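Local coordinates for protein virC2 (Agrobacterium tumefaciens, PDB 2RH3), which enhances T-DNA transfer and virulence, probably by binding DNA through the C-terminal ribbon-helix-helix domain that this chain represents, at residues I1-A7 and V71-F77; I17-L21 and S30-I34; I34-L39 and A108-F113. All blocks are in the same frame, centred on the assembly; numbering follows the deposited sequence. Where two conformers were deposited one is given.

Contact 1: residues I1-A7 and V71-F77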
# COMPACT_ATOMS: atom_id res chain seq x y z
N ILE A 1 17.59 -1.07 -3.97
CA ILE A 1 17.80 -0.56 -2.58
C ILE A 1 16.62 -0.88 -1.66
O ILE A 1 15.52 -1.21 -2.13
CB ILE A 1 18.07 0.97 -2.55
CG1 ILE A 1 16.91 1.75 -3.19
CG2 ILE A 1 19.42 1.29 -3.21
CD1 ILE A 1 16.77 3.17 -2.68
N GLN A 2 16.85 -0.78 -0.36
CA GLN A 2 15.82 -1.01 0.64
C GLN A 2 14.97 0.25 0.81
O GLN A 2 15.49 1.32 1.11
CB GLN A 2 16.44 -1.42 1.98
CG GLN A 2 15.44 -1.89 3.03
CD GLN A 2 16.09 -2.26 4.35
OE1 GLN A 2 17.02 -1.60 4.81
NE2 GLN A 2 15.59 -3.32 4.97
N VAL A 3 13.66 0.09 0.62
CA VAL A 3 12.71 1.18 0.79
C VAL A 3 11.86 0.90 2.03
O VAL A 3 11.31 -0.19 2.19
CB VAL A 3 11.81 1.36 -0.47
CG1 VAL A 3 10.73 2.41 -0.24
CG2 VAL A 3 12.67 1.74 -1.67
N PHE A 4 11.78 1.89 2.91
CA PHE A 4 10.97 1.78 4.11
C PHE A 4 9.56 2.28 3.80
O PHE A 4 9.39 3.30 3.12
CB PHE A 4 11.63 2.48 5.29
CG PHE A 4 12.93 1.83 5.72
CD1 PHE A 4 12.93 0.80 6.66
CD2 PHE A 4 14.14 2.23 5.15
CE1 PHE A 4 14.13 0.18 7.03
CE2 PHE A 4 15.34 1.62 5.52
CZ PHE A 4 15.34 0.59 6.47
N LEU A 5 8.57 1.53 4.28
CA LEU A 5 7.17 1.67 3.90
C LEU A 5 6.27 1.72 5.12
O LEU A 5 6.61 1.18 6.17
CB LEU A 5 6.76 0.47 3.04
CG LEU A 5 7.66 0.15 1.84
CD1 LEU A 5 7.67 -1.35 1.58
CD2 LEU A 5 7.20 0.93 0.61
N SER A 6 5.11 2.34 4.98
CA SER A 6 4.14 2.41 6.06
C SER A 6 2.74 2.57 5.51
O SER A 6 2.55 3.17 4.45
CB SER A 6 4.46 3.55 7.04
OG SER A 6 4.41 4.81 6.39
N ALA A 7 1.76 2.00 6.21
CA ALA A 7 0.37 2.10 5.78
C ALA A 7 -0.57 1.88 6.94
O ALA A 7 -0.21 1.27 7.94
CB ALA A 7 0.08 1.08 4.69
N VAL A 71 1.30 0.54 10.28
CA VAL A 71 2.15 -0.62 10.10
C VAL A 71 3.43 -0.20 9.38
O VAL A 71 3.37 0.54 8.40
CB VAL A 71 1.39 -1.71 9.31
CG1 VAL A 71 2.15 -3.02 9.31
CG2 VAL A 71 -0.00 -1.90 9.90
N GLN A 72 4.58 -0.65 9.88
CA GLN A 72 5.90 -0.27 9.34
C GLN A 72 6.62 -1.48 8.78
O GLN A 72 6.66 -2.55 9.41
CB GLN A 72 6.78 0.38 10.42
CG GLN A 72 6.16 1.54 11.16
CD GLN A 72 6.31 2.86 10.44
OE1 GLN A 72 7.14 3.00 9.53
NE2 GLN A 72 5.52 3.85 10.85
N THR A 73 7.21 -1.32 7.60
CA THR A 73 7.90 -2.42 6.94
C THR A 73 8.98 -1.90 6.00
O THR A 73 9.05 -0.69 5.74
CB THR A 73 6.91 -3.35 6.18
OG1 THR A 73 7.50 -4.63 5.95
CG2 THR A 73 6.47 -2.74 4.85
N SER A 74 9.84 -2.80 5.52
CA SER A 74 10.77 -2.48 4.44
C SER A 74 10.77 -3.57 3.36
O SER A 74 10.29 -4.68 3.58
CB SER A 74 12.19 -2.21 4.98
OG SER A 74 12.84 -3.37 5.43
N ARG A 75 11.29 -3.22 2.18
CA ARG A 75 11.36 -4.14 1.04
C ARG A 75 12.39 -3.64 0.03
O ARG A 75 12.57 -2.43 -0.13
CB ARG A 75 9.99 -4.28 0.36
CG ARG A 75 9.86 -5.48 -0.58
CD ARG A 75 8.45 -5.59 -1.14
NE ARG A 75 8.30 -6.68 -2.11
CZ ARG A 75 8.54 -6.55 -3.42
NH1 ARG A 75 8.37 -7.60 -4.22
NH2 ARG A 75 8.95 -5.40 -3.93
N MET A 76 13.07 -4.58 -0.62
CA MET A 76 14.06 -4.26 -1.65
C MET A 76 13.37 -4.03 -2.99
O MET A 76 12.55 -4.83 -3.43
CB MET A 76 15.08 -5.39 -1.81
CG MET A 76 15.76 -5.83 -0.52
SD MET A 76 16.82 -4.54 0.18
CE MET A 76 17.62 -5.45 1.50
N PHE A 77 13.72 -2.92 -3.63
CA PHE A 77 13.25 -2.60 -4.98
C PHE A 77 14.44 -2.32 -5.88
O PHE A 77 15.42 -1.72 -5.44
CB PHE A 77 12.36 -1.36 -4.97
CG PHE A 77 11.06 -1.52 -4.24
CD1 PHE A 77 9.92 -1.97 -4.90
CD2 PHE A 77 10.96 -1.19 -2.89
CE1 PHE A 77 8.71 -2.11 -4.23
CE2 PHE A 77 9.75 -1.32 -2.21
CZ PHE A 77 8.62 -1.78 -2.88
O HOH W 1 9.13 1.63 7.78
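Strand 2-7 and strand 71-76 form a two-stranded antiparallel ribbon on one side of the helical body, with Val3 opposite Arg75, Leu5 opposite Thr73 and Ala7 opposite Val71 in hydrogen-bonded pairs. Each pair is joined by two N-H...O bonds, and Ile1 and Phe77 add two more at the end. The bond from Val3 N to Arg75 O is 2.8 Å long and nearly straight (176° at the hydrogen), while the return bond from Arg75 N to Val3 O is 3.0 Å and bent to 148°. In the non-hydrogen-bonded pairs the alpha carbons lie closer, and CA-H...O contacts fill in, the tightest from Ser6 CA to Val71 O at 3.1 Å.

The face bearing Val3, Leu5, Ala7 and Val71 packs on helices 27-47, 79-89 and 97-118, and its apolar residues suit that place; Thr73 and Arg75 share the face. Leu5 sends CD1 obliquely across to Thr73 CG2, 3.8 Å away. Val3 CG2 approaches Phe77 CD2 at 3.6 Å, and Leu5 CD1 comes to the edge of the same ring. Arg75 leaves on a chain extended as far as NE, and its NH1 reaches Glu43 in a salt bridge.

The other face carries mostly polar side chains together with Phe4 and Met76. The extended side chain of Gln2 (CG anti to the backbone N, chi1 -171°) rises from the face and leans across to the other strand, where NE2 lies 2.8 Å from Ser74 OG. Ser74 CB lies 3.5 Å from Phe4 CD1, a small residue that leaves room for the ring. Here one chain supplies both strands of a ribbon that in typical ribbon-helix-helix proteins comes from two subunits; in relatives its outward face enters the DNA major groove.

Contact 2: residues I17-L21 and S30-I34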
# COMPACT_ATOMS: atom_id res chain seq x y z
N ILE A 17 -10.65 -9.40 1.84
CA ILE A 17 -9.44 -10.15 2.23
C ILE A 17 -8.94 -9.71 3.60
O ILE A 17 -8.67 -10.55 4.47
CB ILE A 17 -8.33 -10.07 1.15
CG1 ILE A 17 -8.73 -10.94 -0.05
CG2 ILE A 17 -6.99 -10.57 1.71
CD1 ILE A 17 -7.86 -10.74 -1.30
N TYR A 18 -8.83 -8.41 3.80
CA TYR A 18 -8.32 -7.90 5.07
C TYR A 18 -9.28 -8.26 6.21
O TYR A 18 -8.86 -8.75 7.27
CB TYR A 18 -8.13 -6.37 5.00
CG TYR A 18 -7.70 -5.80 6.32
CD1 TYR A 18 -6.38 -5.93 6.75
CD2 TYR A 18 -8.62 -5.16 7.16
CE1 TYR A 18 -5.98 -5.43 7.98
CE2 TYR A 18 -8.22 -4.64 8.39
CZ TYR A 18 -6.91 -4.79 8.79
OH TYR A 18 -6.51 -4.33 10.02
N ASP A 19 -10.57 -8.01 5.98
CA ASP A 19 -11.58 -8.31 7.00
C ASP A 19 -11.57 -9.78 7.43
O ASP A 19 -11.81 -10.09 8.59
CB ASP A 19 -12.98 -7.92 6.51
CG ASP A 19 -13.16 -6.40 6.34
OD1 ASP A 19 -12.29 -5.59 6.72
OD2 ASP A 19 -14.23 -6.03 5.80
N ASN A 20 -11.31 -10.70 6.50
CA ASN A 20 -11.20 -12.10 6.85
C ASN A 20 -9.88 -12.43 7.56
O ASN A 20 -9.85 -13.28 8.47
CB ASN A 20 -11.35 -12.96 5.59
CG ASN A 20 -11.40 -14.43 5.89
OD1 ASN A 20 -12.26 -14.90 6.65
ND2 ASN A 20 -10.45 -15.17 5.34
N LEU A 21 -8.79 -11.80 7.13
CA LEU A 21 -7.50 -12.06 7.78
C LEU A 21 -7.55 -11.71 9.25
O LEU A 21 -7.02 -12.45 10.08
CB LEU A 21 -6.35 -11.35 7.06
CG LEU A 21 -5.94 -12.00 5.73
CD1 LEU A 21 -4.94 -11.17 4.97
CD2 LEU A 21 -5.40 -13.41 5.89
N SER A 30 -1.86 -9.00 9.29
CA SER A 30 -2.77 -9.09 8.15
C SER A 30 -2.37 -8.10 7.06
O SER A 30 -2.33 -8.45 5.87
CB SER A 30 -4.22 -8.86 8.61
OG SER A 30 -4.62 -9.88 9.53
N LEU A 31 -2.10 -6.85 7.45
CA LEU A 31 -1.74 -5.83 6.45
C LEU A 31 -0.39 -6.14 5.80
O LEU A 31 -0.22 -5.91 4.60
CB LEU A 31 -1.78 -4.42 7.04
CG LEU A 31 -1.92 -3.30 5.98
CD1 LEU A 31 -3.21 -3.47 5.18
CD2 LEU A 31 -1.84 -1.93 6.61
N GLN A 32 0.54 -6.68 6.59
CA GLN A 32 1.86 -7.04 6.08
C GLN A 32 1.77 -8.15 5.04
O GLN A 32 2.48 -8.11 4.02
CB GLN A 32 2.78 -7.44 7.23
CG GLN A 32 3.43 -6.25 7.92
CD GLN A 32 3.93 -6.56 9.33
OE1 GLN A 32 3.81 -7.69 9.82
NE2 GLN A 32 4.50 -5.55 9.98
N MET A 33 0.89 -9.13 5.29
CA MET A 33 0.62 -10.23 4.34
C MET A 33 0.12 -9.67 3.01
O MET A 33 0.62 -10.04 1.94
CB MET A 33 -0.40 -11.22 4.92
CG MET A 33 0.17 -12.06 6.06
SD MET A 33 -1.11 -12.98 6.91
CE MET A 33 -1.57 -14.15 5.63
N ILE A 34 -0.86 -8.77 3.10
CA ILE A 34 -1.41 -8.15 1.90
C ILE A 34 -0.37 -7.30 1.18
O ILE A 34 -0.23 -7.41 -0.04
CB ILE A 34 -2.66 -7.30 2.20
CG1 ILE A 34 -3.79 -8.20 2.73
CG2 ILE A 34 -3.12 -6.62 0.90
CD1 ILE A 34 -5.00 -7.43 3.27
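Ser30 OG lies 3.4 Å from Leu21 CB where the end of helix 16-21 meets helix 27-47, yet its hydrogen bond goes back along its own helix to Ser26 O. The small side chain, satisfied in this way, lets the chains approach to 5.6 Å between Leu21 CA and Ser30 CA. No hydrogen bond crosses between the segments; apolar side chains do the joining.

Leu21 divides its two methyls: CD1 rests 3.9 Å from Ile34 CG1, and CD2 turns to Met33 CE, at the end of a flexible thioether chain. Ile34 reaches the other way with CD1, which touches Tyr18 CB at 3.7 Å and sits at the edge of that ring, near its plane. Ile17 CG2 closes over the same methyl at 4.0 Å. Since Tyr18 holds CG anti to the backbone N (chi1 176°), its ring swings toward helix 27-47, bringing CE1 to 3.9 Å from Ser30 CB; Pro9 and Pro10 also pack on it. The short helix segments run at 138° to each other, roughly antiparallel, as expected for the two helices that follow the strand in a ribbon-helix-helix fold.

Contact 3: residues I34-L39 and A108-F113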
# COMPACT_ATOMS: atom_id res chain seq x y z
N ILE A 34 -0.86 -8.77 3.10
CA ILE A 34 -1.41 -8.15 1.90
C ILE A 34 -0.37 -7.30 1.18
O ILE A 34 -0.23 -7.41 -0.04
CB ILE A 34 -2.66 -7.30 2.20
CG1 ILE A 34 -3.79 -8.20 2.73
CG2 ILE A 34 -3.12 -6.62 0.90
CD1 ILE A 34 -5.00 -7.43 3.27
N LEU A 35 0.37 -6.49 1.94
CA LEU A 35 1.36 -5.57 1.34
C LEU A 35 2.43 -6.32 0.55
O LEU A 35 2.91 -5.83 -0.48
CB LEU A 35 1.99 -4.69 2.43
CG LEU A 35 2.80 -3.47 1.97
CD1 LEU A 35 2.04 -2.64 0.96
CD2 LEU A 35 3.21 -2.62 3.17
N ARG A 36 2.82 -7.50 1.03
CA ARG A 36 3.83 -8.32 0.35
C ARG A 36 3.39 -8.61 -1.09
O ARG A 36 4.18 -8.45 -2.05
CB ARG A 36 4.07 -9.62 1.13
CG ARG A 36 5.13 -10.52 0.54
CD ARG A 36 5.41 -11.73 1.42
NE ARG A 36 6.11 -11.37 2.65
CZ ARG A 36 5.63 -11.56 3.87
NH1 ARG A 36 4.44 -12.12 4.04
NH2 ARG A 36 6.35 -11.20 4.93
N ARG A 37 2.14 -9.02 -1.24
CA ARG A 37 1.57 -9.33 -2.53
C ARG A 37 1.33 -8.05 -3.33
O ARG A 37 1.67 -7.98 -4.51
CB ARG A 37 0.25 -10.10 -2.37
CG ARG A 37 -0.49 -10.37 -3.67
CD ARG A 37 0.27 -11.34 -4.55
NE ARG A 37 -0.47 -11.63 -5.77
CZ ARG A 37 -0.31 -12.73 -6.52
NH1 ARG A 37 0.57 -13.66 -6.18
NH2 ARG A 37 -1.05 -12.89 -7.62
N ALA A 38 0.74 -7.05 -2.67
CA ALA A 38 0.45 -5.76 -3.30
C ALA A 38 1.73 -5.09 -3.86
O ALA A 38 1.72 -4.58 -4.98
CB ALA A 38 -0.27 -4.84 -2.34
N LEU A 39 2.82 -5.14 -3.11
CA LEU A 39 4.07 -4.53 -3.57
C LEU A 39 4.69 -5.31 -4.72
O LEU A 39 5.34 -4.74 -5.59
CB LEU A 39 5.07 -4.32 -2.43
CG LEU A 39 4.65 -3.31 -1.35
CD1 LEU A 39 5.38 -3.59 -0.04
CD2 LEU A 39 4.85 -1.86 -1.81
N ALA A 108 0.08 1.10 -3.42
CA ALA A 108 0.14 -0.33 -3.71
C ALA A 108 -1.10 -1.04 -3.14
O ALA A 108 -1.74 -1.86 -3.80
CB ALA A 108 1.42 -0.91 -3.15
N LEU A 109 -1.45 -0.68 -1.91
CA LEU A 109 -2.63 -1.27 -1.27
C LEU A 109 -3.92 -0.79 -1.92
O LEU A 109 -4.84 -1.57 -2.12
CB LEU A 109 -2.62 -0.95 0.22
CG LEU A 109 -1.58 -1.71 1.04
CD1 LEU A 109 -1.45 -1.05 2.42
CD2 LEU A 109 -1.94 -3.20 1.18
N ALA A 110 -3.99 0.51 -2.24
CA ALA A 110 -5.16 1.06 -2.89
C ALA A 110 -5.46 0.29 -4.18
O ALA A 110 -6.61 0.02 -4.48
CB ALA A 110 -4.95 2.54 -3.17
N CYS A 111 -4.40 -0.06 -4.91
CA CYS A 111 -4.47 -0.84 -6.14
C CYS A 111 -4.98 -2.27 -5.91
O CYS A 111 -5.81 -2.78 -6.66
CB CYS A 111 -3.09 -0.86 -6.81
SG CYS A 111 -3.05 -1.56 -8.45
N PHE A 112 -4.46 -2.91 -4.85
CA PHE A 112 -4.86 -4.26 -4.46
C PHE A 112 -6.35 -4.27 -4.10
O PHE A 112 -7.11 -5.14 -4.54
CB PHE A 112 -4.01 -4.70 -3.25
CG PHE A 112 -4.29 -6.10 -2.80
CD1 PHE A 112 -3.49 -7.16 -3.23
CD2 PHE A 112 -5.35 -6.37 -1.94
CE1 PHE A 112 -3.76 -8.48 -2.82
CE2 PHE A 112 -5.63 -7.67 -1.54
CZ PHE A 112 -4.83 -8.72 -1.97
N PHE A 113 -6.76 -3.29 -3.29
CA PHE A 113 -8.15 -3.21 -2.85
C PHE A 113 -9.11 -2.91 -4.01
O PHE A 113 -10.20 -3.46 -4.05
CB PHE A 113 -8.34 -2.18 -1.74
CG PHE A 113 -7.51 -2.43 -0.49
CD1 PHE A 113 -7.25 -3.73 -0.02
CD2 PHE A 113 -7.03 -1.34 0.24
CE1 PHE A 113 -6.48 -3.94 1.14
CE2 PHE A 113 -6.29 -1.54 1.41
CZ PHE A 113 -6.01 -2.84 1.85
O HOH W 2 -0.89 -3.49 -6.04
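Phe112 holds CG anti to the backbone N (chi1 -178°), and Ile34 holds its CG2 branch in the same relation to its own nitrogen, so that methyl and ring meet between the two helices. CG2 of Ile34 stands over one face of the Phe112 ring, 3.7 Å from the centroid and 14° off the normal, a CH-pi contact. The same methyl touches Leu109 CD2 at 3.6 Å, and thus fills the notch between residues one turn apart on helix 97-118. A beta-branched residue suits this place, because its second branch is left to reach toward helix 16-21. Leu35 CD1 packs on Leu109 CG, the two side chains crossing at about a right angle. At the edge of the Phe112 ring, near its plane, lies Arg37 CG, 3.9 Å from CE1; the arginine contributes its aliphatic root, and its guanidinium continues outward to a long, weak ion pair with Asp41.

Closest approach falls to alanines. Ala38 and Ala108 have CA atoms 5.5 Å apart; small side chains at both positions let the backbones come this near, and Ala38 CB rests 3.6 Å from Ala108 O. The axes come within 8.7 Å while crossing almost perpendicularly, at 91°. No direct hydrogen bond joins the segments, but water 2 donates to Ala38 O at 3.0 Å and to Ala108 O at 2.9 Å. Beyond the crossing, Leu39 brings CD2 against Ala108 CB.

Helix 16-21 flanks the contact on the Ile34 and Phe112 side, where Ile17 touches both. Strand 2-7 meets it elsewhere, with Leu5 on Leu39 and Ala7 on Leu109. Tyr58 packs on Leu109 and sets its ring edge-to-face with Phe113, so that helices, ribbon and loop all converge on this crossing.

In the fold
Contact 3 is the most central and most buried of the three, and its chemistry is nearly all methyls, an aromatic face and small alanines, with one water bridging backbone carbonyls. Contact 1, about 13 Å away between centres, is instead held by paired backbone hydrogen bonds and has one face against the helices and one more open; the two contacts touch through Ala7, Leu5, Leu39 and Leu109. Contact 2 lies toward the periphery, apolar like contact 3 and likewise without a hydrogen bond across, but with partly exposed residues at its margin. Helix 27-47 serves both helical contacts, which share Ile34. Leu31 and Gln32 extend contact 2 to Val71 of the ribbon.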